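Local coordinates for 30S ribosomal protein S8 (Aquifex aeolicus, PDB 3RF2), which probably binds the central domain of 16S rRNA directly, as a primary binding protein that helps coordinate assembly of the platform of the 30S ribosomal subunit, at residues A[33-37]-A[92-96]; A[140-146]-A[159-165]. All coordinates share one frame; numbering follows the deposited sequence.

Contact 1 (A[33-37]-A[92-96]); sequences KERIL and YPIKI. With SO4 (sulfate ion), chain B.
Tyr92 gives its phenolic hydrogen to Glu34, with OH 2.7 Å from OE2. The oxygen is met on its syn side, though the donor stands 33° out of the carboxylate plane. Seen from the tyrosine, OE2 lies at the ring edge near the ring plane, and carboxylate and ring planes are turned 59° apart. Glu34 reaches the hydroxyl by an extended chain whose CG also rests on Ile94, 3.6 Å from its CD1. One helix turn on, Leu37 sets its two methyls against Ile94 and Ile96. Its CD1 meets CG2 of Ile94 tip to tip at 3.7 Å, while CD2 lies 3.8 Å from CD1 of Ile96, whose side chain runs across it at about a right angle. In Ile94, CG2 is anti to the backbone N about the CA-CB bond and meets the leucine, while CD1 of the other branch meets the glutamate. Further out, Trp49 of strand 46-51 touches Glu34, Leu37 and Ile94, and Val27 of strand 24-28 touches both isoleucines. The contact is thus one face of the three-stranded antiparallel sheet, with 93-98 in its middle, laid against helix 31-43; the two short axes run 14° from parallel, 11.2 Å apart. Lys33 NZ bonds O1 of a sulfate ion, itself probably from the crystallisation liquor, at 2.9 Å, and also Pro28 O. Lys53 makes a cation-pi contact with the Tyr92 ring. Buried methyl groups therefore join helix to strand, and one hydroxyl-carboxylate bond at their margin ties the helix to the end of the subdomain peculiar to this S8.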
ATOM      1  N   LYS A  33       6.373  -3.969  -1.035  1.00 43.00           N
ATOM      2  CA  LYS A  33       5.395  -2.976  -0.598  1.00 43.40           C
ATOM      3  C   LYS A  33       5.450  -1.711  -1.463  1.00 39.75           C
ATOM      4  O   LYS A  33       4.432  -1.146  -1.842  1.00 40.22           O
ATOM      5  CB  LYS A  33       5.615  -2.627   0.880  1.00 43.48           C
ATOM      6  CG  LYS A  33       4.831  -3.512   1.837  1.00 42.50           C
ATOM      7  CD  LYS A  33       5.030  -3.118   3.294  1.00 41.59           C
ATOM      8  CE  LYS A  33       5.740  -4.232   4.075  1.00 42.81           C
ATOM      9  NZ  LYS A  33       6.172  -3.781   5.424  1.00 41.31           N
ATOM     10  N   GLU A  34       6.660  -1.281  -1.776  1.00 35.99           N
ATOM     11  CA  GLU A  34       6.863  -0.147  -2.639  1.00 40.63           C
ATOM     12  C   GLU A  34       6.299  -0.355  -4.033  1.00 40.15           C
ATOM     13  O   GLU A  34       5.710   0.567  -4.588  1.00 36.28           O
ATOM     14  CB  GLU A  34       8.351   0.206  -2.725  1.00 45.42           C
ATOM     15  CG  GLU A  34       8.958   0.630  -1.401  1.00 48.75           C
ATOM     16  CD  GLU A  34      10.340   1.245  -1.582  1.00 55.33           C
ATOM     17  OE1 GLU A  34      10.952   1.037  -2.660  1.00 57.60           O
ATOM     18  OE2 GLU A  34      10.798   1.952  -0.657  1.00 53.76           O
ATOM     19  N   ARG A  35       6.499  -1.536  -4.620  1.00 41.15           N
ATOM     20  CA  ARG A  35       5.956  -1.786  -5.952  1.00 42.04           C
ATOM     21  C   ARG A  35       4.453  -1.839  -5.885  1.00 38.16           C
ATOM     22  O   ARG A  35       3.776  -1.481  -6.842  1.00 37.31           O
ATOM     23  CB  ARG A  35       6.497  -3.067  -6.577  1.00 48.08           C
ATOM     24  CG  ARG A  35       7.828  -2.888  -7.280  1.00 58.69           C
ATOM     25  CD  ARG A  35       8.154  -4.079  -8.164  1.00 65.60           C
ATOM     26  NE  ARG A  35       9.540  -4.053  -8.626  1.00 68.53           N
ATOM     27  CZ  ARG A  35      10.570  -4.448  -7.887  1.00 69.36           C
ATOM     28  NH1 ARG A  35      10.363  -4.887  -6.654  1.00 66.33           N
ATOM     29  NH2 ARG A  35      11.806  -4.395  -8.373  1.00 74.04           N
ATOM     30  N   ILE A  36       3.937  -2.294  -4.749  1.00 34.97           N
ATOM     31  CA  ILE A  36       2.487  -2.382  -4.557  1.00 34.20           C
ATOM     32  C   ILE A  36       1.860  -0.991  -4.435  1.00 29.03           C
ATOM     33  O   ILE A  36       0.883  -0.685  -5.102  1.00 30.58           O
ATOM     34  CB  ILE A  36       2.128  -3.221  -3.325  1.00 31.32           C
ATOM     35  CG1 ILE A  36       2.454  -4.698  -3.582  1.00 31.24           C
ATOM     36  CG2 ILE A  36       0.641  -3.078  -2.997  1.00 25.00           C
ATOM     37  CD1 ILE A  36       2.322  -5.548  -2.345  1.00 27.52           C
ATOM     38  N   LEU A  37       2.468  -0.153  -3.602  1.00 30.30           N
ATOM     39  CA  LEU A  37       2.033   1.222  -3.427  1.00 33.60           C
ATOM     40  C   LEU A  37       2.109   1.985  -4.722  1.00 37.11           C
ATOM     41  O   LEU A  37       1.322   2.899  -4.949  1.00 37.86           O
ATOM     42  CB  LEU A  37       2.876   1.912  -2.379  1.00 32.78           C
ATOM     43  CG  LEU A  37       2.661   1.415  -0.962  1.00 32.91           C
ATOM     44  CD1 LEU A  37       3.670   2.061  -0.003  1.00 32.96           C
ATOM     45  CD2 LEU A  37       1.284   1.795  -0.591  1.00 28.12           C
ATOM     46  N   TYR A  92      13.639   1.693   6.050  1.00 54.31           N
ATOM     47  CA  TYR A  92      13.146   3.065   6.208  1.00 56.55           C
ATOM     48  C   TYR A  92      11.632   3.136   6.207  1.00 55.43           C
ATOM     49  O   TYR A  92      10.985   2.254   5.652  1.00 54.33           O
ATOM     50  CB  TYR A  92      13.687   3.947   5.085  1.00 59.49           C
ATOM     51  CG  TYR A  92      13.595   3.353   3.692  1.00 60.77           C
ATOM     52  CD1 TYR A  92      12.583   3.722   2.823  1.00 62.30           C
ATOM     53  CD2 TYR A  92      14.550   2.455   3.233  1.00 59.38           C
ATOM     54  CE1 TYR A  92      12.513   3.203   1.541  1.00 63.37           C
ATOM     55  CE2 TYR A  92      14.493   1.932   1.959  1.00 60.55           C
ATOM     56  CZ  TYR A  92      13.468   2.310   1.115  1.00 63.05           C
ATOM     57  OH  TYR A  92      13.397   1.797  -0.160  1.00 64.49           O
ATOM     58  N   PRO A  93      11.058   4.191   6.822  1.00 51.30           N
ATOM     59  CA  PRO A  93       9.597   4.298   6.892  1.00 51.90           C
ATOM     60  C   PRO A  93       8.994   4.833   5.600  1.00 51.91           C
ATOM     61  O   PRO A  93       9.574   5.695   4.942  1.00 54.59           O
ATOM     62  CB  PRO A  93       9.359   5.298   8.031  1.00 54.73           C
ATOM     63  CG  PRO A  93      10.723   5.594   8.628  1.00 51.02           C
ATOM     64  CD  PRO A  93      11.718   5.278   7.562  1.00 51.50           C
ATOM     65  N   ILE A  94       7.839   4.297   5.232  1.00 49.64           N
ATOM     66  CA  ILE A  94       7.089   4.839   4.124  1.00 49.83           C
ATOM     67  C   ILE A  94       5.902   5.640   4.645  1.00 49.91           C
ATOM     68  O   ILE A  94       5.187   5.206   5.552  1.00 50.80           O
ATOM     69  CB  ILE A  94       6.619   3.758   3.184  1.00 50.50           C
ATOM     70  CG1 ILE A  94       7.799   3.235   2.366  1.00 51.86           C
ATOM     71  CG2 ILE A  94       5.570   4.308   2.258  1.00 46.21           C
ATOM     72  CD1 ILE A  94       7.455   2.004   1.544  1.00 54.97           C
ATOM     73  N   LYS A  95       5.743   6.839   4.094  1.00 45.47           N
ATOM     74  CA  LYS A  95       4.624   7.692   4.414  1.00 43.78           C
ATOM     75  C   LYS A  95       3.634   7.480   3.284  1.00 42.99           C
ATOM     76  O   LYS A  95       3.972   7.646   2.113  1.00 41.11           O
ATOM     77  CB  LYS A  95       5.062   9.165   4.486  1.00 42.40           C
ATOM     78  CG  LYS A  95       3.966  10.123   4.961  1.00 43.61           C
ATOM     79  CD  LYS A  95       4.445  11.562   5.034  1.00 46.66           C
ATOM     80  CE  LYS A  95       3.378  12.462   5.626  1.00 51.67           C
ATOM     81  NZ  LYS A  95       3.838  13.886   5.773  1.00 56.65           N
ATOM     82  N   ILE A  96       2.421   7.078   3.627  1.00 41.27           N
ATOM     83  CA  ILE A  96       1.389   6.906   2.613  1.00 40.53           C
ATOM     84  C   ILE A  96       0.330   7.992   2.718  1.00 43.31           C
ATOM     85  O   ILE A  96      -0.246   8.180   3.785  1.00 43.70           O
ATOM     86  CB  ILE A  96       0.691   5.539   2.726  1.00 40.64           C
ATOM     87  CG1 ILE A  96       1.681   4.409   2.409  1.00 41.13           C
ATOM     88  CG2 ILE A  96      -0.529   5.515   1.784  1.00 40.76           C
ATOM     89  CD1 ILE A  96       1.291   3.057   2.954  1.00 41.53           C
TER
HETATM   90  S   SO4 B 169       8.064  -5.678   8.294  1.00 84.15           S
HETATM   91  O1  SO4 B 169       6.776  -5.497   7.628  1.00 85.56           O
HETATM   92  O2  SO4 B 169       8.068  -6.962   8.990  1.00 83.89           O
HETATM   93  O3  SO4 B 169       8.248  -4.614   9.277  1.00 85.49           O
HETATM   94  O4  SO4 B 169       9.130  -5.639   7.294  1.00 81.17           O

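Contact 2 (A[140-146]-A[159-165]); sequences AIVSTDA and KGGEVIA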
ATOM      1  N   ALA A 140      -6.801  -6.682  -9.471  1.00 24.90           N
ATOM      2  CA  ALA A 140      -5.944  -7.608  -8.766  1.00 21.61           C
ATOM      3  C   ALA A 140      -4.552  -7.051  -8.920  1.00 26.64           C
ATOM      4  O   ALA A 140      -4.188  -6.557  -9.990  1.00 32.24           O
ATOM      5  CB  ALA A 140      -6.021  -9.003  -9.372  1.00 17.90           C
ATOM      6  N   ILE A 141      -3.776  -7.108  -7.847  1.00 21.39           N
ATOM      7  CA  ILE A 141      -2.365  -6.793  -7.950  1.00 26.98           C
ATOM      8  C   ILE A 141      -1.588  -8.106  -8.022  1.00 25.83           C
ATOM      9  O   ILE A 141      -1.735  -8.963  -7.150  1.00 26.40           O
ATOM     10  CB  ILE A 141      -1.895  -5.945  -6.750  1.00 30.19           C
ATOM     11  CG1 ILE A 141      -2.588  -4.572  -6.787  1.00 31.72           C
ATOM     12  CG2 ILE A 141      -0.388  -5.824  -6.772  1.00 28.63           C
ATOM     13  CD1 ILE A 141      -2.451  -3.776  -5.516  1.00 33.87           C
ATOM     14  N   VAL A 142      -0.778  -8.259  -9.067  1.00 25.28           N
ATOM     15  CA  VAL A 142      -0.131  -9.526  -9.362  1.00 28.97           C
ATOM     16  C   VAL A 142       1.374  -9.403  -9.519  1.00 35.64           C
ATOM     17  O   VAL A 142       1.865  -8.538 -10.246  1.00 34.50           O
ATOM     18  CB  VAL A 142      -0.690 -10.154 -10.654  1.00 33.45           C
ATOM     19  CG1 VAL A 142      -2.204 -10.370 -10.535  1.00 31.52           C
ATOM     20  CG2 VAL A 142      -0.386  -9.277 -11.831  1.00 39.36           C
ATOM     21  N   SER A 143       2.107 -10.294  -8.854  1.00 35.13           N
ATOM     22  CA  SER A 143       3.558 -10.326  -8.982  1.00 41.37           C
ATOM     23  C   SER A 143       3.965 -11.207 -10.155  1.00 42.09           C
ATOM     24  O   SER A 143       3.832 -12.430 -10.091  1.00 41.47           O
ATOM     25  CB  SER A 143       4.192 -10.845  -7.695  1.00 44.73           C
ATOM     26  OG  SER A 143       5.597 -10.955  -7.838  1.00 49.16           O
ATOM     27  N   THR A 144       4.447 -10.580 -11.225  1.00 38.03           N
ATOM     28  CA  THR A 144       4.810 -11.299 -12.431  1.00 41.60           C
ATOM     29  C   THR A 144       6.322 -11.366 -12.561  1.00 43.94           C
ATOM     30  O   THR A 144       7.051 -10.790 -11.751  1.00 46.81           O
ATOM     31  CB  THR A 144       4.287 -10.593 -13.692  1.00 49.00           C
ATOM     32  OG1 THR A 144       5.220  -9.580 -14.085  1.00 51.77           O
ATOM     33  CG2 THR A 144       2.934  -9.963 -13.441  1.00 47.28           C
ATOM     34  N   ASP A 145       6.807 -12.060 -13.582  1.00 43.91           N
ATOM     35  CA  ASP A 145       8.249 -12.104 -13.782  1.00 49.50           C
ATOM     36  C   ASP A 145       8.707 -10.820 -14.483  1.00 49.67           C
ATOM     37  O   ASP A 145       9.866 -10.685 -14.876  1.00 52.89           O
ATOM     38  CB  ASP A 145       8.674 -13.357 -14.562  1.00 53.27           C
ATOM     39  CG  ASP A 145       8.219 -13.340 -16.017  1.00 56.67           C
ATOM     40  OD1 ASP A 145       7.651 -12.323 -16.474  1.00 56.70           O
ATOM     41  OD2 ASP A 145       8.449 -14.349 -16.714  1.00 60.33           O
ATOM     42  N   ALA A 146       7.777  -9.884 -14.639  1.00 48.10           N
ATOM     43  CA  ALA A 146       8.080  -8.596 -15.245  1.00 47.67           C
ATOM     44  C   ALA A 146       7.763  -7.445 -14.295  1.00 48.19           C
ATOM     45  O   ALA A 146       7.676  -6.290 -14.712  1.00 47.52           O
ATOM     46  CB  ALA A 146       7.321  -8.440 -16.551  1.00 47.17           C
ATOM     47  N   LYS A 159       0.924 -12.277 -19.473  1.00 57.75           N
ATOM     48  CA  LYS A 159       1.693 -12.874 -18.398  1.00 54.87           C
ATOM     49  C   LYS A 159       0.829 -13.409 -17.258  1.00 48.23           C
ATOM     50  O   LYS A 159      -0.329 -13.013 -17.093  1.00 43.75           O
ATOM     51  CB  LYS A 159       2.734 -11.885 -17.874  1.00 57.15           C
ATOM     52  CG  LYS A 159       3.825 -11.590 -18.891  1.00 60.13           C
ATOM     53  CD  LYS A 159       5.017 -10.883 -18.270  1.00 61.05           C
ATOM     54  CE  LYS A 159       6.152 -10.757 -19.279  1.00 63.58           C
ATOM     55  NZ  LYS A 159       6.546 -12.088 -19.832  1.00 65.65           N
ATOM     56  N   GLY A 160       1.411 -14.329 -16.493  1.00 44.83           N
ATOM     57  CA  GLY A 160       0.806 -14.827 -15.278  1.00 39.39           C
ATOM     58  C   GLY A 160       1.600 -14.357 -14.078  1.00 37.58           C
ATOM     59  O   GLY A 160       2.531 -13.561 -14.212  1.00 35.19           O
ATOM     60  N   GLY A 161       1.236 -14.838 -12.897  1.00 36.07           N
ATOM     61  CA  GLY A 161       1.918 -14.402 -11.699  1.00 36.88           C
ATOM     62  C   GLY A 161       1.174 -14.699 -10.420  1.00 36.73           C
ATOM     63  O   GLY A 161       0.066 -15.237 -10.436  1.00 39.48           O
ATOM     64  N   GLU A 162       1.789 -14.336  -9.300  1.00 36.53           N
ATOM     65  CA  GLU A 162       1.170 -14.530  -8.006  1.00 36.33           C
ATOM     66  C   GLU A 162       0.156 -13.426  -7.735  1.00 37.59           C
ATOM     67  O   GLU A 162       0.437 -12.246  -7.935  1.00 36.54           O
ATOM     68  CB  GLU A 162       2.229 -14.561  -6.914  1.00 37.04           C
ATOM     69  CG  GLU A 162       1.679 -14.890  -5.533  1.00 42.73           C
ATOM     70  CD  GLU A 162       2.769 -14.942  -4.476  1.00 49.88           C
ATOM     71  OE1 GLU A 162       3.856 -14.373  -4.727  1.00 51.74           O
ATOM     72  OE2 GLU A 162       2.538 -15.553  -3.404  1.00 49.62           O
ATOM     73  N   VAL A 163      -1.030 -13.811  -7.286  1.00 35.94           N
ATOM     74  CA  VAL A 163      -2.064 -12.830  -7.017  1.00 31.37           C
ATOM     75  C   VAL A 163      -1.933 -12.353  -5.592  1.00 33.02           C
ATOM     76  O   VAL A 163      -2.340 -13.042  -4.650  1.00 32.54           O
ATOM     77  CB  VAL A 163      -3.475 -13.388  -7.213  1.00 29.56           C
ATOM     78  CG1 VAL A 163      -4.500 -12.268  -7.063  1.00 25.14           C
ATOM     79  CG2 VAL A 163      -3.603 -14.083  -8.578  1.00 30.98           C
ATOM     80  N   ILE A 164      -1.373 -11.158  -5.438  1.00 29.10           N
ATOM     81  CA  ILE A 164      -1.131 -10.611  -4.113  1.00 30.45           C
ATOM     82  C   ILE A 164      -2.390 -10.085  -3.449  1.00 33.19           C
ATOM     83  O   ILE A 164      -2.557 -10.250  -2.238  1.00 35.00           O
ATOM     84  CB  ILE A 164      -0.066  -9.487  -4.149  1.00 33.30           C
ATOM     85  CG1 ILE A 164       1.245 -10.015  -4.718  1.00 37.50           C
ATOM     86  CG2 ILE A 164       0.169  -8.931  -2.756  1.00 31.79           C
ATOM     87  CD1 ILE A 164       2.304  -8.954  -4.844  1.00 41.64           C
ATOM     88  N   ALA A 165      -3.277  -9.455  -4.228  1.00 28.34           N
ATOM     89  CA  ALA A 165      -4.400  -8.750  -3.610  1.00 23.32           C
ATOM     90  C   ALA A 165      -5.522  -8.388  -4.582  1.00 24.86           C
ATOM     91  O   ALA A 165      -5.297  -8.239  -5.778  1.00 25.71           O
ATOM     92  CB  ALA A 165      -3.873  -7.460  -2.930  1.00 21.14           C
TER
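A classic beta bulge interrupts the antiparallel pairing of strands 139-144 and 161-167, where Ile164 and Ala165 both face Ile141. Ile141 O receives Ile164 N at 2.8 Å and, more weakly, Ala165 N at 3.3 Å; Ile141 N returns a bond to Ala165 O. Beyond the bulge the register moves by one: Ser143 and Glu162 form a hydrogen-bonded pair, with Ser143 N 2.7 Å from Glu162 O, and Val142 faces Val163 as a non-hydrogen-bonded pair. At the bulge Ile164 points toward the partner strand, its CD1 3.9 Å from Ser143 CB, and its side chain goes on to touch Leu32 and Ile36 of helix 31-43. Glu162 OE2 is hydrogen-bonded to Ser117 OG. Gly161 has an extended backbone with a positive phi of 163°, open to glycine, and its CA lies 3.2 Å from Ser143 O. Strand 139-144 ends in an ST turn, Thr144 OG1 accepting from Ala146 N at 2.6 Å, with OG1 between the backbone N and carbonyl carbon (chi1 85°). Across from the turn, the Lys159 chain crosses Asp145 at about a right angle and lies along Ala146 CB. Lys159 bends at its last torsion, chi4 -56°, leaving NZ in a long salt bridge, 3.5 Å from Asp145 OD1.

The two contacts follow one another along the chain, 33-37 with 92-96 closing before 140-146 with 159-165 begins, and their centres lie 18 Å apart. Helix 31-43 joins them. One side of it packs on the three-stranded sheet of contact 1, while Ile36, from within 33-37, turns to the branched sheet of contact 2: its CD1 lies 4.0 Å from Ile164 CG2, and its CG2 lies 4.0 Å from Ile141 CD1. Helix 6-19 also spans both, touching Lys33 and Ile36 as well as Ile164 and Ala165. The N-terminal and C-terminal sheets both pack on shared helices, which probably helps hold them in place relative to each other in this rRNA-binding protein.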